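Local atomic coordinates of kappa-carrageenase (Pseudoalteromonas carrageenovora, PDB entry 1DYP), a protein that hydrolyses, as an endo-acting glycoside hydrolase, the beta-1,4 linkages between D-galactose 4-sulfate and 3,6-anhydro-D-galactose in kappa-carrageenan, this chain being its catalytic domain. Residues 206-210 against 211-215. The protein carries 1 engineered substitution. Numbering follows the deposited sequence.
Sequences WYVDG and EIVGE. With CD (cadmium ion), chain B.
With CG of Y207 (chi1 -56°) and CG1 of I212 (chi1 -66°) both anti to the carbonyl carbon, the phenol ring and the isoleucine chain run side by side in the same direction, and Y207 CE2 rests 3.5 Å from I212 CG1. V213 places CG1 anti to its carbonyl carbon and CG2 between the backbone N and that carbon, and its two methyls meet V208 and W206, CG2 lying 3.8 Å from W206 CB and CG1 3.7 Å from V208 CG2. The V208 and V213 side chains cross at about a right angle. The indole of W206 turns an edge to the backbone of the partner strand: G214 C lies near the ring plane, 3.4 Å from W206 CE3; its NE1 is hydrogen-bonded to the carbonyl O of D139, an active-site residue. Four main-chain hydrogen bonds close the hairpin. V208 and E211 bond reciprocally around a type I' turn, in which D209 and G210 both have positive phi and the D209 carboxylate is hydrogen-bonded to the H193 ring and T194 N. Farther along, W206 N reaches G214 O at 2.8 Å, while V213 N donates to W206 O at 2.9 Å. Beyond them, the E215 carboxylate chelates a cadmium ion, OE1 and OE2 each at 2.4 Å, alongside a water and two atoms from elsewhere. Two residues, V213 and G214, thus face one, W206: a classic beta bulge in a tight antiparallel hairpin of the family 16 glycoside hydrolase fold, its tryptophan beside the catalytic strand.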
loop_
_atom_site.group_PDB
_atom_site.type_symbol
_atom_site.label_atom_id
_atom_site.label_comp_id
_atom_site.label_asym_id
_atom_site.label_seq_id
_atom_site.Cartn_x
_atom_site.Cartn_y
_atom_site.Cartn_z
ATOM N N TRP A 206 3.751 13.339 3.869
ATOM C CA TRP A 206 3.227 12.838 2.600
ATOM C C TRP A 206 3.104 13.927 1.544
ATOM O O TRP A 206 2.779 15.074 1.852
ATOM C CB TRP A 206 1.849 12.213 2.811
ATOM C CG TRP A 206 1.820 10.908 3.558
ATOM C CD1 TRP A 206 1.630 9.669 3.018
ATOM C CD2 TRP A 206 1.848 10.723 4.983
ATOM N NE1 TRP A 206 1.520 8.727 4.012
ATOM C CE2 TRP A 206 1.650 9.345 5.228
ATOM C CE3 TRP A 206 2.014 11.586 6.077
ATOM C CZ2 TRP A 206 1.609 8.807 6.523
ATOM C CZ3 TRP A 206 1.972 11.047 7.372
ATOM C CH2 TRP A 206 1.769 9.672 7.577
ATOM N N TYR A 207 3.336 13.543 0.292
ATOM C CA TYR A 207 3.273 14.473 -0.829
ATOM C C TYR A 207 2.467 13.932 -2.001
ATOM O O TYR A 207 2.443 12.731 -2.252
ATOM C CB TYR A 207 4.676 14.778 -1.360
ATOM C CG TYR A 207 5.653 15.321 -0.346
ATOM C CD1 TYR A 207 6.242 14.488 0.603
ATOM C CD2 TYR A 207 6.000 16.670 -0.349
ATOM C CE1 TYR A 207 7.158 14.988 1.529
ATOM C CE2 TYR A 207 6.916 17.183 0.575
ATOM C CZ TYR A 207 7.489 16.336 1.507
ATOM O OH TYR A 207 8.398 16.834 2.412
ATOM N N VAL A 208 1.813 14.840 -2.716
ATOM C CA VAL A 208 1.058 14.497 -3.916
ATOM C C VAL A 208 1.385 15.607 -4.909
ATOM O O VAL A 208 1.069 16.772 -4.675
ATOM C CB VAL A 208 -0.460 14.450 -3.674
ATOM C CG1 VAL A 208 -1.186 14.208 -4.996
ATOM C CG2 VAL A 208 -0.799 13.330 -2.701
ATOM N N ASP A 209 2.035 15.241 -6.007
ATOM C CA ASP A 209 2.435 16.211 -7.017
ATOM C C ASP A 209 3.175 17.397 -6.390
ATOM O O ASP A 209 2.944 18.555 -6.747
ATOM C CB ASP A 209 1.222 16.698 -7.822
ATOM C CG ASP A 209 0.758 15.682 -8.860
ATOM O OD1 ASP A 209 1.499 14.716 -9.131
ATOM O OD2 ASP A 209 -0.344 15.856 -9.421
ATOM N N GLY A 210 4.057 17.092 -5.441
ATOM C CA GLY A 210 4.857 18.120 -4.796
ATOM C C GLY A 210 4.263 18.821 -3.591
ATOM O O GLY A 210 4.992 19.451 -2.826
ATOM N N GLU A 211 2.951 18.720 -3.417
ATOM C CA GLU A 211 2.275 19.365 -2.295
ATOM C C GLU A 211 2.228 18.470 -1.066
ATOM O O GLU A 211 2.026 17.265 -1.182
ATOM C CB GLU A 211 0.850 19.743 -2.701
ATOM C CG GLU A 211 0.793 20.763 -3.819
ATOM C CD GLU A 211 1.357 22.099 -3.388
ATOM O OE1 GLU A 211 0.747 22.736 -2.509
ATOM O OE2 GLU A 211 2.415 22.502 -3.917
ATOM N N ILE A 212 2.420 19.057 0.112
ATOM C CA ILE A 212 2.363 18.282 1.347
ATOM C C ILE A 212 0.893 18.055 1.682
ATOM O O ILE A 212 0.129 19.011 1.839
ATOM C CB ILE A 212 3.054 19.022 2.516
ATOM C CG1 ILE A 212 4.555 19.142 2.238
ATOM C CG2 ILE A 212 2.808 18.272 3.828
ATOM C CD1 ILE A 212 5.332 19.892 3.309
ATOM N N VAL A 213 0.495 16.790 1.777
ATOM C CA VAL A 213 -0.896 16.452 2.061
ATOM C C VAL A 213 -1.069 15.743 3.393
ATOM O O VAL A 213 -2.181 15.399 3.786
ATOM C CB VAL A 213 -1.486 15.557 0.949
ATOM C CG1 VAL A 213 -1.289 16.218 -0.402
ATOM C CG2 VAL A 213 -0.829 14.186 0.969
ATOM N N GLY A 214 0.038 15.515 4.083
ATOM C CA GLY A 214 -0.049 14.855 5.365
ATOM C C GLY A 214 1.240 14.926 6.148
ATOM O O GLY A 214 2.324 15.048 5.581
ATOM N N GLU A 215 1.110 14.900 7.467
ATOM C CA GLU A 215 2.267 14.900 8.355
ATOM C C GLU A 215 1.832 14.344 9.693
ATOM O O GLU A 215 0.786 14.720 10.227
ATOM C CB GLU A 215 2.864 16.297 8.576
ATOM C CG GLU A 215 4.109 16.214 9.485
ATOM C CD GLU A 215 4.693 17.558 9.890
ATOM O OE1 GLU A 215 3.941 18.543 9.975
ATOM O OE2 GLU A 215 5.913 17.615 10.150
HETATM CD CD CD B . 5.642 19.662 11.280
HETATM O O HOH W 1 6.362 20.764 9.328
#